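Local coordinates for putative lipoprotein (Bacteroides fragilis, PDB 3QNK) that is of unknown specificity but, as a SusD-family outer-membrane lipoprotein, probably captures glycans at the cell surface for uptake by a partner transporter, at residues E151-I156 / L193-Y198; M122-G127 / R453-R458; F155-L160 / A186-V191. All blocks are in the same frame, centred on the assembly; numbering follows the deposited sequence.

Interaction 1: residues E151-I156 / L193-Y198; sequences ECYDFI and LYDKRY
D154 and R197 form the charged part of this contact, and Y153 and D195 form the stacked part. Extended from CG to NE, R197 meets D154 end-on, with its guanidinium NH1 and NH2 both reaching OD1. The R197 NH2 to D154 OD1 bond is 2.7 Å long. It comes from above the carboxylate, and the two flat groups stand nearly at right angles, 81° apart. The other edge is spent on D195: NE donates to D195 OD2 at 2.7 Å, and NH2 bonds to the same oxygen. The guanidinium is therefore held at two edges by two acids. D195 OD2 has a further salt bridge to K150.

The ring contact is flatter. The D195 carboxylate stacks on Y153, its plane 9° from the ring. D195 CB lies over the ring face, 3.8 Å from the centroid, as a CH-pi contact. Apolar packing adds Y153 CE1 against Y194 CB at 4.1 Å.

K196 has positive phi and completes the Schellman motif that ends helix 181-194. This turn brings D195 and R197 round to helix 149-166. Y153 also packs on V123 of helix 101-126, and Y194 reaches Y455 of helix 453-460.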
loop_
_atom_site.group_PDB
_atom_site.type_symbol
_atom_site.label_atom_id
_atom_site.label_comp_id
_atom_site.label_asym_id
_atom_site.label_seq_id
_atom_site.Cartn_x
_atom_site.Cartn_y
_atom_site.Cartn_z
ATOM N N GLU B 151 4.367 17.610 -21.455
ATOM C CA GLU B 151 2.927 17.336 -21.501
ATOM C C GLU B 151 2.327 17.223 -20.094
ATOM O O GLU B 151 1.227 17.713 -19.835
ATOM C CB GLU B 151 2.693 16.026 -22.224
ATOM C CG GLU B 151 2.103 16.123 -23.601
ATOM C CD GLU B 151 1.505 14.796 -24.028
ATOM O OE1 GLU B 151 2.265 13.812 -24.215
ATOM O OE2 GLU B 151 0.254 14.724 -24.080
ATOM N N CYS B 152 3.048 16.549 -19.196
ATOM C CA CYS B 152 2.642 16.345 -17.814
ATOM C C CYS B 152 2.622 17.692 -17.073
ATOM O O CYS B 152 1.620 17.998 -16.420
ATOM C CB CYS B 152 3.555 15.325 -17.143
ATOM S SG CYS B 152 3.440 13.654 -17.856
ATOM N N TYR B 153 3.664 18.544 -17.277
ATOM C CA TYR B 153 3.685 19.875 -16.671
ATOM C C TYR B 153 2.534 20.729 -17.228
ATOM O O TYR B 153 1.905 21.458 -16.465
ATOM C CB TYR B 153 5.042 20.564 -16.854
ATOM C CG TYR B 153 6.052 20.152 -15.808
ATOM C CD1 TYR B 153 5.901 20.523 -14.477
ATOM C CD2 TYR B 153 7.160 19.391 -16.147
ATOM C CE1 TYR B 153 6.830 20.136 -13.509
ATOM C CE2 TYR B 153 8.102 19.014 -15.193
ATOM C CZ TYR B 153 7.933 19.383 -13.875
ATOM O OH TYR B 153 8.853 18.946 -12.952
ATOM N N ASP B 154 2.197 20.555 -18.532
ATOM C CA ASP B 154 1.059 21.228 -19.180
ATOM C C ASP B 154 -0.258 20.795 -18.529
ATOM O O ASP B 154 -1.083 21.650 -18.223
ATOM C CB ASP B 154 1.011 20.938 -20.686
ATOM C CG ASP B 154 2.060 21.611 -21.537
ATOM O OD1 ASP B 154 2.713 22.558 -21.044
ATOM O OD2 ASP B 154 2.175 21.251 -22.725
ATOM N N PHE B 155 -0.434 19.475 -18.285
ATOM C CA PHE B 155 -1.628 18.912 -17.635
ATOM C C PHE B 155 -1.812 19.516 -16.243
ATOM O O PHE B 155 -2.880 20.052 -15.973
ATOM C CB PHE B 155 -1.538 17.368 -17.558
ATOM C CG PHE B 155 -2.797 16.663 -17.130
ATOM C CD1 PHE B 155 -3.133 16.553 -15.783
ATOM C CD2 PHE B 155 -3.624 16.059 -18.062
ATOM C CE1 PHE B 155 -4.298 15.904 -15.386
ATOM C CE2 PHE B 155 -4.769 15.379 -17.661
ATOM C CZ PHE B 155 -5.105 15.320 -16.325
ATOM N N ILE B 156 -0.762 19.474 -15.393
ATOM C CA ILE B 156 -0.757 20.022 -14.027
ATOM C C ILE B 156 -1.142 21.496 -14.057
ATOM O O ILE B 156 -2.037 21.921 -13.321
ATOM C CB ILE B 156 0.610 19.804 -13.304
ATOM C CG1 ILE B 156 0.928 18.297 -13.118
ATOM C CG2 ILE B 156 0.639 20.526 -11.957
ATOM C CD1 ILE B 156 2.399 18.012 -12.928
ATOM N N LEU B 193 8.325 26.887 -12.099
ATOM C CA LEU B 193 9.754 27.037 -11.817
ATOM C C LEU B 193 10.488 25.716 -12.066
ATOM O O LEU B 193 11.587 25.705 -12.643
ATOM C CB LEU B 193 9.966 27.526 -10.370
ATOM C CG LEU B 193 11.404 27.861 -9.941
ATOM C CD1 LEU B 193 11.958 29.057 -10.715
ATOM C CD2 LEU B 193 11.478 28.111 -8.467
ATOM N N TYR B 194 9.869 24.604 -11.634
ATOM C CA TYR B 194 10.390 23.247 -11.821
ATOM C C TYR B 194 10.569 22.961 -13.317
ATOM O O TYR B 194 11.580 22.369 -13.661
ATOM C CB TYR B 194 9.482 22.200 -11.114
ATOM C CG TYR B 194 9.776 22.026 -9.627
ATOM C CD1 TYR B 194 10.237 23.091 -8.854
ATOM C CD2 TYR B 194 9.672 20.781 -9.014
ATOM C CE1 TYR B 194 10.590 22.920 -7.512
ATOM C CE2 TYR B 194 9.992 20.605 -7.655
ATOM C CZ TYR B 194 10.425 21.687 -6.902
ATOM O OH TYR B 194 10.706 21.575 -5.560
ATOM N N ASP B 195 9.688 23.499 -14.203
ATOM C CA ASP B 195 9.766 23.324 -15.656
ATOM C C ASP B 195 10.420 24.527 -16.391
ATOM O O ASP B 195 10.308 24.654 -17.632
ATOM C CB ASP B 195 8.373 23.036 -16.254
ATOM C CG ASP B 195 8.447 22.421 -17.640
ATOM O OD1 ASP B 195 9.455 21.717 -17.931
ATOM O OD2 ASP B 195 7.524 22.675 -18.450
ATOM N N LYS B 196 11.118 25.397 -15.633
ATOM C CA LYS B 196 11.864 26.543 -16.155
ATOM C C LYS B 196 11.003 27.507 -17.028
ATOM O O LYS B 196 11.533 28.162 -17.940
ATOM C CB LYS B 196 13.135 26.092 -16.933
ATOM C CG LYS B 196 14.079 25.207 -16.129
ATOM C CD LYS B 196 15.407 25.121 -16.806
ATOM C CE LYS B 196 16.501 24.493 -15.976
ATOM N NZ LYS B 196 17.748 24.315 -16.781
ATOM N N ARG B 197 9.707 27.663 -16.677
ATOM C CA ARG B 197 8.775 28.595 -17.314
ATOM C C ARG B 197 8.813 29.899 -16.531
ATOM O O ARG B 197 7.837 30.282 -15.888
ATOM C CB ARG B 197 7.345 27.993 -17.344
ATOM C CG ARG B 197 7.277 26.620 -17.969
ATOM C CD ARG B 197 5.859 26.132 -18.097
ATOM N NE ARG B 197 5.843 24.744 -18.550
ATOM C CZ ARG B 197 4.848 24.171 -19.219
ATOM N NH1 ARG B 197 3.756 24.864 -19.527
ATOM N NH2 ARG B 197 4.941 22.907 -19.595
ATOM N N TYR B 198 9.964 30.567 -16.566
ATOM C CA TYR B 198 10.280 31.756 -15.761
ATOM C C TYR B 198 9.354 32.959 -15.987
ATOM O O TYR B 198 8.893 33.547 -14.988
ATOM C CB TYR B 198 11.752 32.168 -15.943
ATOM C CG TYR B 198 12.737 31.052 -15.672
ATOM C CD1 TYR B 198 12.727 30.362 -14.459
ATOM C CD2 TYR B 198 13.684 30.682 -16.625
ATOM C CE1 TYR B 198 13.621 29.323 -14.209
ATOM C CE2 TYR B 198 14.602 29.657 -16.375
ATOM C CZ TYR B 198 14.573 28.989 -15.159
ATOM O OH TYR B 198 15.460 27.976 -14.875
#

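Interaction 2: residues M122-G127 / R453-R458; sequences MVKRYG and RFYDVR. With PO4 (phosphate ion), chain F.
K124 lies across the face of Y455, combining a CH-pi and a cation-pi contact. The site joins two helices of the alpha-helical SusD fold, helix 101-126 and helix 453-460. Their local axes stay 11.2 Å apart at an angle of 53°, so long side chains bridge the gap.

The tight part is the lysine on the ring. K124 CD sits 3.6 Å from the Y455 centroid, and K124 NZ follows over the same face at 4.7 Å. K124 CG sits between the backbone N and the carbonyl carbon (chi1 64°), and a bend at chi3 lays the chain over the ring. F454 CD1 lies against the opposite face of the ring. The tyrosine is thus held between a lysine chain and a phenylalanine, and Q39 bonds to its hydroxyl.

The looser part is at R125. Y455 OH lies over one face of its guanidinium, with the ring plane tilted 62° to it. R125 NH1 and Y455 OH are 3.1 Å apart, but the angle is too poor for a hydrogen bond. The stronger partners of R125 are E121 and D74. Its edge also holds a phosphate ion, probably from the crystallisation liquor, through two bonds of 3.2 Å from NH1 and NH2 to phosphate O1.

R458 also bridges the two helices. Its NH2 bonds to L495 O, and F454 CE1 lies over the centre of its guanidinium. R458 NH1 donates to K124 O at 3.2 Å, in the carbonyl plane and on a lone pair.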
loop_
_atom_site.group_PDB
_atom_site.type_symbol
_atom_site.label_atom_id
_atom_site.label_comp_id
_atom_site.label_asym_id
_atom_site.label_seq_id
_atom_site.Cartn_x
_atom_site.Cartn_y
_atom_site.Cartn_z
HETATM N N MSE B 122 4.147 12.950 -8.546
HETATM C CA MSE B 122 4.646 11.909 -9.429
HETATM C C MSE B 122 5.647 12.481 -10.418
HETATM O O MSE B 122 6.745 11.941 -10.551
HETATM C CB MSE B 122 3.485 11.234 -10.168
HETATM C CG MSE B 122 2.603 10.405 -9.243
HETATM SE SE MSE B 122 1.404 9.293 -10.239
HETATM C CE MSE B 122 0.046 10.489 -10.470
ATOM N N VAL B 123 5.278 13.571 -11.106
ATOM C CA VAL B 123 6.108 14.206 -12.135
ATOM C C VAL B 123 7.443 14.670 -11.569
ATOM O O VAL B 123 8.467 14.406 -12.207
ATOM C CB VAL B 123 5.354 15.339 -12.883
ATOM C CG1 VAL B 123 6.260 16.073 -13.865
ATOM C CG2 VAL B 123 4.158 14.762 -13.619
ATOM N N LYS B 124 7.465 15.296 -10.364
ATOM C CA LYS B 124 8.725 15.768 -9.757
ATOM C C LYS B 124 9.711 14.583 -9.482
ATOM O O LYS B 124 10.908 14.811 -9.372
ATOM C CB LYS B 124 8.495 16.642 -8.499
ATOM C CG LYS B 124 7.849 15.938 -7.311
ATOM C CD LYS B 124 7.927 16.788 -6.027
ATOM C CE LYS B 124 6.812 17.789 -5.831
ATOM N NZ LYS B 124 7.257 18.943 -4.978
ATOM N N ARG B 125 9.225 13.342 -9.472
ATOM C CA ARG B 125 9.995 12.141 -9.189
ATOM C C ARG B 125 10.382 11.387 -10.444
ATOM O O ARG B 125 11.571 11.260 -10.734
ATOM C CB ARG B 125 9.202 11.200 -8.254
ATOM C CG ARG B 125 9.082 11.681 -6.820
ATOM C CD ARG B 125 8.190 10.748 -6.046
ATOM N NE ARG B 125 8.695 10.420 -4.708
ATOM C CZ ARG B 125 8.399 11.116 -3.616
ATOM N NH1 ARG B 125 7.648 12.200 -3.699
ATOM N NH2 ARG B 125 8.870 10.745 -2.434
ATOM N N TYR B 126 9.377 10.878 -11.186
ATOM C CA TYR B 126 9.566 10.040 -12.377
ATOM C C TYR B 126 9.718 10.819 -13.705
ATOM O O TYR B 126 10.204 10.239 -14.677
ATOM C CB TYR B 126 8.381 9.059 -12.513
ATOM C CG TYR B 126 8.044 8.302 -11.239
ATOM C CD1 TYR B 126 8.735 7.147 -10.887
ATOM C CD2 TYR B 126 7.020 8.729 -10.400
ATOM C CE1 TYR B 126 8.431 6.448 -9.719
ATOM C CE2 TYR B 126 6.698 8.028 -9.239
ATOM C CZ TYR B 126 7.410 6.892 -8.900
ATOM O OH TYR B 126 7.080 6.188 -7.770
ATOM N N GLY B 127 9.292 12.083 -13.745
ATOM C CA GLY B 127 9.320 12.902 -14.948
ATOM C C GLY B 127 8.009 12.693 -15.652
ATOM O O GLY B 127 6.951 12.847 -15.030
ATOM N N ARG B 453 14.925 20.546 -0.761
ATOM C CA ARG B 453 16.333 20.408 -1.105
ATOM C C ARG B 453 16.590 19.340 -2.153
ATOM O O ARG B 453 17.380 19.556 -3.081
ATOM C CB ARG B 453 17.170 20.117 0.153
ATOM C CG ARG B 453 18.685 20.100 -0.068
ATOM C CD ARG B 453 19.137 21.374 -0.723
ATOM N NE ARG B 453 20.568 21.369 -0.934
ATOM C CZ ARG B 453 21.237 22.385 -1.446
ATOM N NH1 ARG B 453 20.599 23.489 -1.821
ATOM N NH2 ARG B 453 22.550 22.318 -1.573
ATOM N N PHE B 454 15.946 18.196 -2.011
ATOM C CA PHE B 454 16.169 17.082 -2.901
ATOM C C PHE B 454 15.771 17.481 -4.335
ATOM O O PHE B 454 16.487 17.168 -5.277
ATOM C CB PHE B 454 15.375 15.870 -2.366
ATOM C CG PHE B 454 15.357 14.680 -3.279
ATOM C CD1 PHE B 454 14.545 14.666 -4.418
ATOM C CD2 PHE B 454 16.180 13.596 -3.037
ATOM C CE1 PHE B 454 14.574 13.594 -5.288
ATOM C CE2 PHE B 454 16.260 12.551 -3.946
ATOM C CZ PHE B 454 15.461 12.552 -5.060
ATOM N N TYR B 455 14.646 18.187 -4.498
ATOM C CA TYR B 455 14.140 18.625 -5.800
ATOM C C TYR B 455 14.877 19.864 -6.286
ATOM O O TYR B 455 14.981 20.062 -7.494
ATOM C CB TYR B 455 12.629 18.847 -5.730
ATOM C CG TYR B 455 11.896 17.624 -5.223
ATOM C CD1 TYR B 455 11.726 16.496 -6.034
ATOM C CD2 TYR B 455 11.385 17.585 -3.930
ATOM C CE1 TYR B 455 11.093 15.347 -5.554
ATOM C CE2 TYR B 455 10.732 16.454 -3.443
ATOM C CZ TYR B 455 10.592 15.336 -4.256
ATOM O OH TYR B 455 9.919 14.258 -3.756
ATOM N N ASP B 456 15.451 20.654 -5.371
ATOM C CA ASP B 456 16.265 21.797 -5.766
ATOM C C ASP B 456 17.598 21.291 -6.397
ATOM O O ASP B 456 17.956 21.708 -7.497
ATOM C CB ASP B 456 16.509 22.706 -4.571
ATOM C CG ASP B 456 15.309 23.568 -4.169
ATOM O OD1 ASP B 456 14.358 23.710 -4.994
ATOM O OD2 ASP B 456 15.331 24.128 -3.049
ATOM N N VAL B 457 18.237 20.298 -5.763
ATOM C CA VAL B 457 19.464 19.666 -6.247
ATOM C C VAL B 457 19.218 19.047 -7.645
ATOM O O VAL B 457 20.058 19.171 -8.542
ATOM C CB VAL B 457 19.963 18.613 -5.207
ATOM C CG1 VAL B 457 20.968 17.634 -5.806
ATOM C CG2 VAL B 457 20.559 19.295 -3.974
ATOM N N ARG B 458 18.055 18.410 -7.815
ATOM C CA ARG B 458 17.607 17.703 -9.022
ATOM C C ARG B 458 17.368 18.654 -10.164
ATOM O O ARG B 458 17.847 18.411 -11.289
ATOM C CB ARG B 458 16.306 16.947 -8.689
ATOM C CG ARG B 458 15.695 16.185 -9.830
ATOM C CD ARG B 458 14.703 15.168 -9.288
ATOM N NE ARG B 458 15.316 13.877 -9.003
ATOM C CZ ARG B 458 14.614 12.766 -8.839
ATOM N NH1 ARG B 458 13.291 12.793 -8.932
ATOM N NH2 ARG B 458 15.231 11.612 -8.602
HETATM P P PO4 F . 5.287 12.458 0.051
HETATM O O1 PO4 F . 6.712 12.279 -0.685
HETATM O O2 PO4 F . 4.402 11.085 0.001
HETATM O O3 PO4 F . 5.488 13.196 1.489
HETATM O O4 PO4 F . 4.438 13.527 -0.745
#

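Interaction 3: residues F155-L160 / A186-V191; sequences FILEDL and ALKSRV
L160, V191 and K188 bury the most surface here, and the contact has no hydrogen bond across it. L160 points at the facing helix and splits its two methyls. CD1 rests on the backbone of K188, 3.7 Å from K188 N. CD2 turns to L187, 4.0 Å from L187 CD2, where the two leucine side chains lie roughly perpendicular.

V191 answers from the other helix with both branches. Its CG1, anti to the backbone N (chi1 177°), meets I156 CG2 and L157 CD2, each at 3.7 Å. Its CG2 turns to L160 CD1 at 4.1 Å and also approaches I156 CG2. The L157 and V191 side chains run alongside each other, pointing opposite ways.

The two helices, 149-166 and 181-194, form an antiparallel pair in the alpha-alpha superhelix of this SusD-like protein. Their local axes are 9.8 Å apart and run at 161° to each other. L160 also packs on A116 of helix 101-126. L187 also touches L389 of strand 389-390.

K188 contributes the aliphatic part of its chain. K188 CG touches L157 CD2 at 3.7 Å, and these two side chains also cross steeply. Further out the lysine bends at chi3 and chi4 and leaves the apolar contact. Its NZ turns away to hydrogen-bond S204 OG.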
loop_
_atom_site.group_PDB
_atom_site.type_symbol
_atom_site.label_atom_id
_atom_site.label_comp_id
_atom_site.label_asym_id
_atom_site.label_seq_id
_atom_site.Cartn_x
_atom_site.Cartn_y
_atom_site.Cartn_z
ATOM N N PHE B 155 -0.434 19.475 -18.285
ATOM C CA PHE B 155 -1.628 18.912 -17.635
ATOM C C PHE B 155 -1.812 19.516 -16.243
ATOM O O PHE B 155 -2.880 20.052 -15.973
ATOM C CB PHE B 155 -1.538 17.368 -17.558
ATOM C CG PHE B 155 -2.797 16.663 -17.130
ATOM C CD1 PHE B 155 -3.133 16.553 -15.783
ATOM C CD2 PHE B 155 -3.624 16.059 -18.062
ATOM C CE1 PHE B 155 -4.298 15.904 -15.386
ATOM C CE2 PHE B 155 -4.769 15.379 -17.661
ATOM C CZ PHE B 155 -5.105 15.320 -16.325
ATOM N N ILE B 156 -0.762 19.474 -15.393
ATOM C CA ILE B 156 -0.757 20.022 -14.027
ATOM C C ILE B 156 -1.142 21.496 -14.057
ATOM O O ILE B 156 -2.037 21.921 -13.321
ATOM C CB ILE B 156 0.610 19.804 -13.304
ATOM C CG1 ILE B 156 0.928 18.297 -13.118
ATOM C CG2 ILE B 156 0.639 20.526 -11.957
ATOM C CD1 ILE B 156 2.399 18.012 -12.928
ATOM N N LEU B 157 -0.491 22.261 -14.933
ATOM C CA LEU B 157 -0.716 23.705 -15.030
ATOM C C LEU B 157 -2.090 24.052 -15.574
ATOM O O LEU B 157 -2.635 25.078 -15.180
ATOM C CB LEU B 157 0.401 24.363 -15.852
ATOM C CG LEU B 157 1.793 24.352 -15.169
ATOM C CD1 LEU B 157 2.898 24.732 -16.125
ATOM C CD2 LEU B 157 1.795 25.208 -13.927
ATOM N N GLU B 158 -2.691 23.205 -16.431
ATOM C CA GLU B 158 -4.048 23.463 -16.915
ATOM C C GLU B 158 -5.046 23.265 -15.774
ATOM O O GLU B 158 -5.964 24.064 -15.637
ATOM C CB GLU B 158 -4.396 22.600 -18.124
ATOM C CG GLU B 158 -4.539 23.439 -19.383
ATOM C CD GLU B 158 -5.582 24.547 -19.346
ATOM O OE1 GLU B 158 -6.788 24.227 -19.225
ATOM O OE2 GLU B 158 -5.196 25.733 -19.470
ATOM N N ASP B 159 -4.808 22.257 -14.906
ATOM C CA ASP B 159 -5.618 21.971 -13.708
ATOM C C ASP B 159 -5.531 23.138 -12.727
ATOM O O ASP B 159 -6.562 23.556 -12.199
ATOM C CB ASP B 159 -5.173 20.659 -13.014
ATOM C CG ASP B 159 -5.989 19.410 -13.346
ATOM O OD1 ASP B 159 -7.100 19.552 -13.901
ATOM O OD2 ASP B 159 -5.535 18.290 -13.001
ATOM N N LEU B 160 -4.316 23.694 -12.520
ATOM C CA LEU B 160 -4.097 24.819 -11.615
ATOM C C LEU B 160 -4.653 26.106 -12.189
ATOM O O LEU B 160 -5.133 26.944 -11.415
ATOM C CB LEU B 160 -2.624 24.977 -11.236
ATOM C CG LEU B 160 -2.073 23.880 -10.318
ATOM C CD1 LEU B 160 -0.579 23.914 -10.280
ATOM C CD2 LEU B 160 -2.684 23.953 -8.911
ATOM N N ALA B 186 0.183 29.876 -5.947
ATOM C CA ALA B 186 1.436 29.521 -5.286
ATOM C C ALA B 186 1.957 28.160 -5.802
ATOM O O ALA B 186 3.138 28.076 -6.139
ATOM C CB ALA B 186 1.256 29.496 -3.781
ATOM N N LEU B 187 1.082 27.138 -5.950
ATOM C CA LEU B 187 1.542 25.853 -6.472
ATOM C C LEU B 187 1.949 26.012 -7.919
ATOM O O LEU B 187 3.001 25.484 -8.289
ATOM C CB LEU B 187 0.512 24.713 -6.303
ATOM C CG LEU B 187 1.000 23.248 -6.590
ATOM C CD1 LEU B 187 2.208 22.872 -5.767
ATOM C CD2 LEU B 187 -0.102 22.230 -6.365
ATOM N N LYS B 188 1.191 26.809 -8.703
ATOM C CA LYS B 188 1.448 27.090 -10.114
ATOM C C LYS B 188 2.862 27.624 -10.289
ATOM O O LYS B 188 3.611 27.064 -11.093
ATOM C CB LYS B 188 0.406 28.080 -10.678
ATOM C CG LYS B 188 0.147 27.990 -12.178
ATOM C CD LYS B 188 -1.125 28.705 -12.649
ATOM C CE LYS B 188 -0.955 29.334 -14.028
ATOM N NZ LYS B 188 -0.536 30.778 -13.986
ATOM N N SER B 189 3.264 28.641 -9.476
ATOM C CA SER B 189 4.604 29.255 -9.555
ATOM C C SER B 189 5.724 28.221 -9.324
ATOM O O SER B 189 6.733 28.292 -10.029
ATOM C CB SER B 189 4.744 30.422 -8.576
ATOM O OG SER B 189 4.871 30.034 -7.217
ATOM N N ARG B 190 5.556 27.257 -8.378
ATOM C CA ARG B 190 6.574 26.226 -8.138
ATOM C C ARG B 190 6.650 25.253 -9.304
ATOM O O ARG B 190 7.759 24.984 -9.781
ATOM C CB ARG B 190 6.306 25.463 -6.850
ATOM C CG ARG B 190 7.503 24.630 -6.432
ATOM C CD ARG B 190 7.075 23.539 -5.497
ATOM N NE ARG B 190 6.713 24.082 -4.191
ATOM C CZ ARG B 190 6.311 23.354 -3.157
ATOM N NH1 ARG B 190 6.196 22.036 -3.267
ATOM N NH2 ARG B 190 6.012 23.940 -2.004
ATOM N N VAL B 191 5.462 24.736 -9.778
ATOM C CA VAL B 191 5.352 23.828 -10.932
ATOM C C VAL B 191 6.006 24.494 -12.189
ATOM O O VAL B 191 6.793 23.843 -12.890
ATOM C CB VAL B 191 3.888 23.407 -11.180
ATOM C CG1 VAL B 191 3.769 22.524 -12.409
ATOM C CG2 VAL B 191 3.335 22.669 -9.975
#

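From the N terminus, helix 101-126 comes first and supplies 122-127, whose partner arrives only much later. Helix 149-166 follows, carrying 151-156 and 155-160. The chain then returns along helix 181-194. There 186-191 closes the short loop of interaction 3, and 193-198 closes the slightly longer one of interaction 1. Both lie on the antiparallel hairpin of helices 149-166 and 181-194, interaction 1 at its end. Residues 453-458 close interaction 2, whose long loop encloses both others, so no loops cross. V123 packs on C152 and I156, and interaction 1 leans on interaction 2. The N-terminal helices are thus tied to helix 453-460, far along the chain.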